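Local coordinates for protein probable tRNA pseudouridine synthase D (Methanosarcina mazei, PDB 1Z2Z) that probably isomerises uridine 13 of transfer RNA to pseudouridine, as a member of the TruD family of pseudouridine synthases, at residues Y15-T19 against K155-I160; L161-G165 against P291-A295; Y266-V270 against F376-S381. One frame throughout, in Å; residues are numbered along the deposited sequence.

Contact 1: residues Y15-T19 against K155-I160; sequences YSTDT and KTTDEI
Two hydrogen bonds tie Y15-T19 to the helical residues K155-I160. In the first, the backbone N of D18 reaches E159 OE1 at 3.2 Å, with a fairly straight N-H (160°). It comes in on the syn side of the carboxylate, somewhat out of its plane. E159 gets there because its chain runs extended beyond CG, carrying the acid across to the loop backbone. The second runs from T19 OG1 to T156 OG1, 3.1 Å apart. It belongs to a relay: K431 bonds to T19 OG1, and T156 OG1 bonds in turn to the carbonyl of L152 one helical turn back. T19 holds OG1 between its backbone N and carbonyl carbon (chi1 45°), with CG2 anti to the carbonyl carbon, where it meets the start of K155-I160.

The carboxylates of D18 and E159 come close, their planes 34° apart and their chains crossing at about a right angle; two acids this near might shift each other's ionisation, though the model is too coarse to press the distance. K155 may ease the pairing, its NZ lying 4.6 Å from D18 OD2.

Apolar packing fills in the rest. T19 CG2 rests against K155 CB at 3.8 Å. T17 CG2 meets I160 CG1 at 3.9 Å, while its OG1 turns to K431 and its backbone N to E428. Both threonines direct their CB toward the helix.

This is packing of an irregular segment against a helix flank: part of the loop between helix 5-8 and strand 33-39 lies on helix 146-163, and E428 and K431, at the end of helix 423-430 and just after it, hold the loop as well, so that both ends of the TruD chain meet here.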
loop_
_atom_site.group_PDB
_atom_site.type_symbol
_atom_site.label_atom_id
_atom_site.label_comp_id
_atom_site.label_asym_id
_atom_site.label_seq_id
_atom_site.Cartn_x
_atom_site.Cartn_y
_atom_site.Cartn_z
ATOM N N TYR A 15 -13.728 -10.100 4.862
ATOM C CA TYR A 15 -12.778 -10.024 5.967
ATOM C C TYR A 15 -12.363 -11.427 6.407
ATOM O O TYR A 15 -13.219 -12.283 6.639
ATOM C CB TYR A 15 -13.433 -9.315 7.156
ATOM C CG TYR A 15 -13.913 -7.903 6.884
ATOM C CD1 TYR A 15 -13.048 -6.819 7.006
ATOM C CD2 TYR A 15 -15.245 -7.644 6.548
ATOM C CE1 TYR A 15 -13.497 -5.508 6.811
ATOM C CE2 TYR A 15 -15.702 -6.332 6.350
ATOM C CZ TYR A 15 -14.823 -5.274 6.486
ATOM O OH TYR A 15 -15.250 -3.981 6.302
ATOM N N SER A 16 -11.059 -11.664 6.542
ATOM C CA SER A 16 -10.578 -12.979 6.969
ATOM C C SER A 16 -11.135 -13.308 8.361
ATOM O O SER A 16 -11.233 -14.475 8.756
ATOM C CB SER A 16 -9.046 -13.006 7.005
ATOM O OG SER A 16 -8.550 -12.597 8.266
ATOM N N THR A 17 -11.506 -12.271 9.103
ATOM C CA THR A 17 -12.058 -12.450 10.437
ATOM C C THR A 17 -13.576 -12.255 10.390
ATOM O O THR A 17 -14.073 -11.416 9.638
ATOM C CB THR A 17 -11.467 -11.424 11.412
ATOM O OG1 THR A 17 -11.845 -10.109 10.990
ATOM C CG2 THR A 17 -9.947 -11.526 11.449
ATOM N N ASP A 18 -14.308 -13.026 11.189
ATOM C CA ASP A 18 -15.769 -12.916 11.225
ATOM C C ASP A 18 -16.242 -12.071 12.416
ATOM O O ASP A 18 -17.428 -12.065 12.752
ATOM C CB ASP A 18 -16.394 -14.305 11.321
ATOM C CG ASP A 18 -15.908 -15.064 12.530
ATOM O OD1 ASP A 18 -15.198 -16.082 12.350
ATOM O OD2 ASP A 18 -16.224 -14.630 13.662
ATOM N N THR A 19 -15.309 -11.376 13.059
ATOM C CA THR A 19 -15.639 -10.528 14.194
ATOM C C THR A 19 -16.385 -9.297 13.714
ATOM O O THR A 19 -16.367 -8.964 12.526
ATOM C CB THR A 19 -14.383 -10.062 14.935
ATOM O OG1 THR A 19 -13.402 -9.620 13.982
ATOM C CG2 THR A 19 -13.819 -11.187 15.776
ATOM N N LYS A 155 -10.969 -11.621 20.338
ATOM C CA LYS A 155 -11.494 -12.550 19.351
ATOM C C LYS A 155 -10.905 -12.226 17.978
ATOM O O LYS A 155 -10.414 -13.118 17.282
ATOM C CB LYS A 155 -13.030 -12.479 19.305
ATOM C CG LYS A 155 -13.725 -13.840 19.170
ATOM C CD LYS A 155 -15.207 -13.693 18.817
ATOM C CE LYS A 155 -15.951 -15.034 18.842
ATOM N NZ LYS A 155 -15.364 -16.080 17.951
ATOM N N THR A 156 -10.934 -10.951 17.598
ATOM C CA THR A 156 -10.399 -10.540 16.305
ATOM C C THR A 156 -8.922 -10.903 16.221
ATOM O O THR A 156 -8.426 -11.274 15.160
ATOM C CB THR A 156 -10.541 -9.014 16.080
ATOM O OG1 THR A 156 -11.867 -8.589 16.432
ATOM C CG2 THR A 156 -10.279 -8.671 14.615
ATOM N N THR A 157 -8.234 -10.785 17.353
ATOM C CA THR A 157 -6.808 -11.103 17.470
ATOM C C THR A 157 -6.611 -12.611 17.289
ATOM O O THR A 157 -5.881 -13.044 16.400
ATOM C CB THR A 157 -6.268 -10.703 18.870
ATOM O OG1 THR A 157 -6.437 -9.296 19.069
ATOM C CG2 THR A 157 -4.800 -11.063 19.003
ATOM N N ASP A 158 -7.269 -13.397 18.143
ATOM C CA ASP A 158 -7.188 -14.855 18.092
ATOM C C ASP A 158 -7.274 -15.400 16.673
ATOM O O ASP A 158 -6.398 -16.149 16.235
ATOM C CB ASP A 158 -8.297 -15.506 18.925
ATOM C CG ASP A 158 -8.739 -16.859 18.353
ATOM O OD1 ASP A 158 -9.555 -16.881 17.401
ATOM O OD2 ASP A 158 -8.259 -17.906 18.842
ATOM N N GLU A 159 -8.337 -15.049 15.957
ATOM C CA GLU A 159 -8.483 -15.544 14.598
ATOM C C GLU A 159 -7.275 -15.143 13.793
ATOM O O GLU A 159 -6.766 -15.923 12.989
ATOM C CB GLU A 159 -9.758 -15.009 13.944
ATOM C CG GLU A 159 -10.998 -15.787 14.346
ATOM C CD GLU A 159 -12.267 -15.263 13.710
ATOM O OE1 GLU A 159 -12.346 -15.207 12.464
ATOM O OE2 GLU A 159 -13.199 -14.906 14.461
ATOM N N ILE A 160 -6.797 -13.926 14.030
ATOM C CA ILE A 160 -5.635 -13.426 13.309
ATOM C C ILE A 160 -4.402 -14.250 13.635
ATOM O O ILE A 160 -3.732 -14.773 12.744
ATOM C CB ILE A 160 -5.373 -11.957 13.650
ATOM C CG1 ILE A 160 -6.455 -11.086 13.014
ATOM C CG2 ILE A 160 -4.010 -11.544 13.147
ATOM C CD1 ILE A 160 -6.296 -9.616 13.293
#

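Contact 2: residues L161-G165 against P291-A295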
loop_
_atom_site.group_PDB
_atom_site.type_symbol
_atom_site.label_atom_id
_atom_site.label_comp_id
_atom_site.label_asym_id
_atom_site.label_seq_id
_atom_site.Cartn_x
_atom_site.Cartn_y
_atom_site.Cartn_z
ATOM N N LEU A 161 -4.114 -14.368 14.922
ATOM C CA LEU A 161 -2.962 -15.127 15.365
ATOM C C LEU A 161 -3.003 -16.531 14.778
ATOM O O LEU A 161 -1.971 -17.081 14.397
ATOM C CB LEU A 161 -2.939 -15.182 16.894
ATOM C CG LEU A 161 -1.683 -14.654 17.606
ATOM C CD1 LEU A 161 -1.238 -13.309 17.025
ATOM C CD2 LEU A 161 -1.979 -14.523 19.089
ATOM N N ALA A 162 -4.208 -17.090 14.689
ATOM C CA ALA A 162 -4.418 -18.438 14.161
ATOM C C ALA A 162 -4.258 -18.526 12.645
ATOM O O ALA A 162 -3.609 -19.440 12.133
ATOM C CB ALA A 162 -5.800 -18.937 14.559
ATOM N N GLN A 163 -4.864 -17.588 11.930
ATOM C CA GLN A 163 -4.782 -17.580 10.477
ATOM C C GLN A 163 -3.380 -17.197 10.015
ATOM O O GLN A 163 -3.059 -17.277 8.826
ATOM C CB GLN A 163 -5.788 -16.592 9.894
ATOM C CG GLN A 163 -5.677 -16.508 8.394
ATOM C CD GLN A 163 -6.412 -15.328 7.813
ATOM O OE1 GLN A 163 -6.166 -14.175 8.192
ATOM N NE2 GLN A 163 -7.314 -15.602 6.870
ATOM N N GLY A 164 -2.550 -16.767 10.963
ATOM C CA GLY A 164 -1.192 -16.374 10.629
ATOM C C GLY A 164 -0.985 -14.867 10.581
ATOM O O GLY A 164 0.141 -14.380 10.670
ATOM N N GLY A 165 -2.081 -14.129 10.446
ATOM C CA GLY A 165 -2.009 -12.680 10.387
ATOM C C GLY A 165 -3.223 -12.130 9.663
ATOM O O GLY A 165 -4.341 -12.615 9.865
ATOM N N PRO A 291 -7.388 -21.923 4.369
ATOM C CA PRO A 291 -6.593 -20.947 5.117
ATOM C C PRO A 291 -5.404 -20.427 4.335
ATOM O O PRO A 291 -5.006 -21.006 3.320
ATOM C CB PRO A 291 -6.191 -21.708 6.380
ATOM C CG PRO A 291 -6.144 -23.114 5.924
ATOM C CD PRO A 291 -7.369 -23.228 5.049
ATOM N N LEU A 292 -4.835 -19.328 4.812
ATOM C CA LEU A 292 -3.719 -18.709 4.123
ATOM C C LEU A 292 -2.371 -19.186 4.646
ATOM O O LEU A 292 -1.345 -18.972 3.999
ATOM C CB LEU A 292 -3.829 -17.184 4.243
ATOM C CG LEU A 292 -5.207 -16.593 3.896
ATOM C CD1 LEU A 292 -5.181 -15.081 4.060
ATOM C CD2 LEU A 292 -5.598 -16.977 2.468
ATOM N N ASN A 293 -2.368 -19.834 5.807
ATOM C CA ASN A 293 -1.118 -20.330 6.367
ATOM C C ASN A 293 -0.988 -21.861 6.336
ATOM O O ASN A 293 -0.240 -22.448 7.121
ATOM C CB ASN A 293 -0.940 -19.821 7.797
ATOM C CG ASN A 293 -2.107 -20.155 8.674
ATOM O OD1 ASN A 293 -2.075 -19.928 9.876
ATOM N ND2 ASN A 293 -3.157 -20.696 8.075
ATOM N N ARG A 294 -1.723 -22.501 5.430
ATOM C CA ARG A 294 -1.680 -23.953 5.265
ATOM C C ARG A 294 -1.706 -24.305 3.782
ATOM O O ARG A 294 -2.488 -23.748 3.005
ATOM C CB ARG A 294 -2.857 -24.631 5.978
ATOM C CG ARG A 294 -2.678 -24.731 7.482
ATOM C CD ARG A 294 -3.872 -25.387 8.156
ATOM N NE ARG A 294 -3.758 -25.318 9.613
ATOM C CZ ARG A 294 -4.754 -25.554 10.466
ATOM N NH1 ARG A 294 -5.960 -25.880 10.016
ATOM N NH2 ARG A 294 -4.545 -25.459 11.774
ATOM N N ALA A 295 -0.842 -25.229 3.385
ATOM C CA ALA A 295 -0.776 -25.622 1.986
ATOM C C ALA A 295 -1.647 -26.840 1.664
ATOM O O ALA A 295 -1.962 -27.643 2.542
ATOM C CB ALA A 295 0.682 -25.893 1.600
#
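Q163 lays its side-chain amide over the end of L292, with CD1 of the leucine above the flat of the amide and 4.0 Å from Q163 CD. The glutamine reaches this far because its chain is extended, with CG anti to the backbone N (chi1 177°) and no bend at the next bond. Since the leucine meets the amide from above its plane, this overlap is the same whichever way round the amide nitrogen and oxygen are placed, and the model has probably placed them the wrong way.

N293 deals with the backbone at the end of the helix. Its CB points toward L161-G165, and the carbonyl oxygen of Q163 stands over the flat of its amide, 3.0 Å from N293 CG. The same oxygen is 3.5 Å from N293 CB. A second helical carbonyl, that of A162, lies near the amide plane, 2.8 Å from the atom modelled as N293 OD1. This amide too is probably turned over. With the nitrogen in that place, the asparagine might donate to a carbonyl of the last helical turn; as modelled, the bonding stays undecided.

G164 makes the close approach possible. It is the first residue to leave helical geometry, with a positive phi of 103°, and with no side chain between the backbones its CA comes within 5.8 Å of N293 CA.

P291-A295 follows helix 263-287, and L292 also packs on L282, R285 and I286 of that helix, with R285 bonded in addition to the carbonyl of P291. L292 and N293 both touch L389, in the strand that pairs with 165-167, while R294 and A295 reach helix 323-330. The C-terminal end of helix 146-163 is thus fitted against the loop beyond helix 263-287, close to the small two-stranded sheet.

Contact 3: residues Y266-V270 against F376-S381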
loop_
_atom_site.group_PDB
_atom_site.type_symbol
_atom_site.label_atom_id
_atom_site.label_comp_id
_atom_site.label_asym_id
_atom_site.label_seq_id
_atom_site.Cartn_x
_atom_site.Cartn_y
_atom_site.Cartn_z
ATOM N N TYR A 266 3.425 4.373 -16.397
ATOM C CA TYR A 266 3.644 3.616 -17.626
ATOM C C TYR A 266 3.231 2.157 -17.451
ATOM O O TYR A 266 2.601 1.570 -18.327
ATOM C CB TYR A 266 5.125 3.696 -18.019
ATOM C CG TYR A 266 5.419 3.221 -19.421
ATOM C CD1 TYR A 266 4.738 3.764 -20.515
ATOM C CD2 TYR A 266 6.361 2.215 -19.656
ATOM C CE1 TYR A 266 4.981 3.312 -21.807
ATOM C CE2 TYR A 266 6.613 1.754 -20.945
ATOM C CZ TYR A 266 5.919 2.303 -22.015
ATOM O OH TYR A 266 6.150 1.831 -23.286
ATOM N N ARG A 267 3.575 1.580 -16.306
ATOM C CA ARG A 267 3.230 0.201 -16.045
ATOM C C ARG A 267 2.393 0.029 -14.771
ATOM O O ARG A 267 2.025 -1.092 -14.414
ATOM C CB ARG A 267 4.509 -0.644 -15.969
ATOM C CG ARG A 267 5.460 -0.428 -17.145
ATOM C CD ARG A 267 6.596 -1.449 -17.164
ATOM N NE ARG A 267 6.181 -2.721 -17.745
ATOM C CZ ARG A 267 6.159 -3.876 -17.091
ATOM N NH1 ARG A 267 6.534 -3.933 -15.820
ATOM N NH2 ARG A 267 5.753 -4.975 -17.713
HETATM N N MSE A 268 2.089 1.129 -14.083
HETATM C CA MSE A 268 1.285 1.050 -12.858
HETATM C C MSE A 268 -0.143 0.620 -13.169
HETATM O O MSE A 268 -0.754 -0.144 -12.421
HETATM C CB MSE A 268 1.250 2.394 -12.124
HETATM C CG MSE A 268 2.551 2.788 -11.434
HETATM SE SE MSE A 268 2.266 4.231 -10.125
HETATM C CE MSE A 268 2.847 3.315 -8.495
ATOM N N PHE A 269 -0.680 1.108 -14.276
ATOM C CA PHE A 269 -2.029 0.742 -14.647
ATOM C C PHE A 269 -2.182 -0.776 -14.700
ATOM O O PHE A 269 -2.959 -1.345 -13.934
ATOM C CB PHE A 269 -2.380 1.357 -15.994
ATOM C CG PHE A 269 -2.118 2.825 -16.056
ATOM C CD1 PHE A 269 -1.271 3.349 -17.021
ATOM C CD2 PHE A 269 -2.727 3.693 -15.160
ATOM C CE1 PHE A 269 -1.017 4.713 -17.080
ATOM C CE2 PHE A 269 -2.479 5.061 -15.214
ATOM C CZ PHE A 269 -1.631 5.571 -16.181
ATOM N N VAL A 270 -1.435 -1.433 -15.587
ATOM C CA VAL A 270 -1.530 -2.888 -15.723
ATOM C C VAL A 270 -1.295 -3.586 -14.379
ATOM O O VAL A 270 -1.999 -4.542 -14.042
ATOM C CB VAL A 270 -0.528 -3.449 -16.802
ATOM C CG1 VAL A 270 -0.549 -4.974 -16.798
ATOM C CG2 VAL A 270 -0.910 -2.949 -18.205
ATOM N N PHE A 376 1.324 -1.057 -26.904
ATOM C CA PHE A 376 2.407 -0.802 -25.956
ATOM C C PHE A 376 2.952 -2.069 -25.314
ATOM O O PHE A 376 2.626 -2.388 -24.168
ATOM C CB PHE A 376 1.958 0.145 -24.843
ATOM C CG PHE A 376 2.199 1.583 -25.146
ATOM C CD1 PHE A 376 2.821 2.405 -24.216
ATOM C CD2 PHE A 376 1.808 2.118 -26.367
ATOM C CE1 PHE A 376 3.056 3.745 -24.498
ATOM C CE2 PHE A 376 2.036 3.458 -26.664
ATOM C CZ PHE A 376 2.662 4.276 -25.726
ATOM N N PRO A 377 3.812 -2.799 -26.038
ATOM C CA PRO A 377 4.386 -4.034 -25.499
ATOM C C PRO A 377 5.136 -3.798 -24.190
ATOM O O PRO A 377 4.973 -4.550 -23.230
ATOM C CB PRO A 377 5.299 -4.500 -26.627
ATOM C CG PRO A 377 5.739 -3.207 -27.251
ATOM C CD PRO A 377 4.449 -2.435 -27.316
ATOM N N GLU A 378 5.953 -2.746 -24.163
ATOM C CA GLU A 378 6.744 -2.390 -22.984
ATOM C C GLU A 378 5.816 -2.296 -21.778
ATOM O O GLU A 378 6.220 -2.500 -20.631
ATOM C CB GLU A 378 7.437 -1.031 -23.184
ATOM C CG GLU A 378 7.794 -0.668 -24.632
ATOM C CD GLU A 378 6.597 -0.174 -25.435
ATOM O OE1 GLU A 378 6.753 0.108 -26.643
ATOM O OE2 GLU A 378 5.496 -0.064 -24.856
HETATM N N MSE A 379 4.559 -1.987 -22.069
HETATM C CA MSE A 379 3.535 -1.831 -21.058
HETATM C C MSE A 379 2.908 -3.160 -20.672
HETATM O O MSE A 379 2.121 -3.230 -19.726
HETATM C CB MSE A 379 2.459 -0.888 -21.587
HETATM C CG MSE A 379 1.414 -0.485 -20.579
HETATM SE SE MSE A 379 0.070 0.570 -21.447
HETATM C CE MSE A 379 0.892 2.324 -21.266
ATOM N N SER A 380 3.252 -4.216 -21.404
ATOM C CA SER A 380 2.692 -5.527 -21.111
ATOM C C SER A 380 3.585 -6.307 -20.166
ATOM O O SER A 380 4.798 -6.405 -20.353
ATOM C CB SER A 380 2.456 -6.328 -22.397
ATOM O OG SER A 380 3.663 -6.811 -22.949
ATOM N N SER A 381 2.961 -6.851 -19.137
ATOM C CA SER A 381 3.664 -7.622 -18.139
ATOM C C SER A 381 3.342 -9.088 -18.349
ATOM O O SER A 381 2.357 -9.435 -19.008
ATOM C CB SER A 381 3.226 -7.184 -16.737
ATOM O OG SER A 381 3.851 -7.959 -15.727
#
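A bend at chi3 (81°) swings the guanidinium group of R267 onto the backbone of F376-S381, and a bend at chi2 (78°) folds E378 back toward the hydroxyl of Y266. The arginine makes the clearer bond. Its NE points to the carbonyl oxygen of E378 at 2.9 Å with an N-H angle of 153°, meeting that oxygen in the carbonyl plane. NH2 of the same group adds a weak bond to S380 O at 3.2 Å, made at the edge of the guanidinium. One side chain thus spans two carbonyls, two residues apart, and CB of S381 lies beside NH2.

Y266 meets the side chains of F376 and E378. Its OH is paired with E378 OE2, a bond whose geometry is weak, while CE1 meets CE1 of F376 rim to rim; neither ring covers the face of the other. E378 also puts CB near the edge of the tyrosine ring. Its other oxygen, OE1, forms a salt bridge with R259, which at the same time makes a cation-pi contact with F376.

The apolar part is carried by the selenomethionine M379, which runs under the carbonyl of Y266 toward V270. CG, anti to the backbone N, lies 3.3 Å from the carbonyl oxygen of Y266; the bend comes only at chi3 and brings CE to 4.2 Å from Y266 CD1. V270, one helical turn on from Y266, adds CG2 at 4.1 Å from M379 CG. Beyond, M379 reaches F258 and I189.

The chemistry divides the work. R267 bonds to backbone oxygens, so its hold probably depends more on the path of the chain than on the side chains. The carboxylate of E378 has R259 as its salt-bridge partner and a weak bond to Y266, which would probably keep it ionised, and the buried selenomethionine packs on the backbone of Y266 and on V270.

Contacts 1 and 2 are neighbours, their centres 11 Å apart, because both use helix 146-163: 155-160 on its body, 161-165 at its C-terminal end. They touch through S16 with Q163 and I160 with G165. Contact 3 lies far off, its centre 37 Å from contact 1 and 33 Å from contact 2, and on the opposite side of the chain's centre from contact 1. Along the chain, contact 1 closes before the others open, whereas contacts 2 and 3 interleave. Helix 263-287 connects those two: 266-270 lies near its start, and 291-295 in the loop after its end. The long helix therefore spans the region between two separate packing areas of the TruD fold.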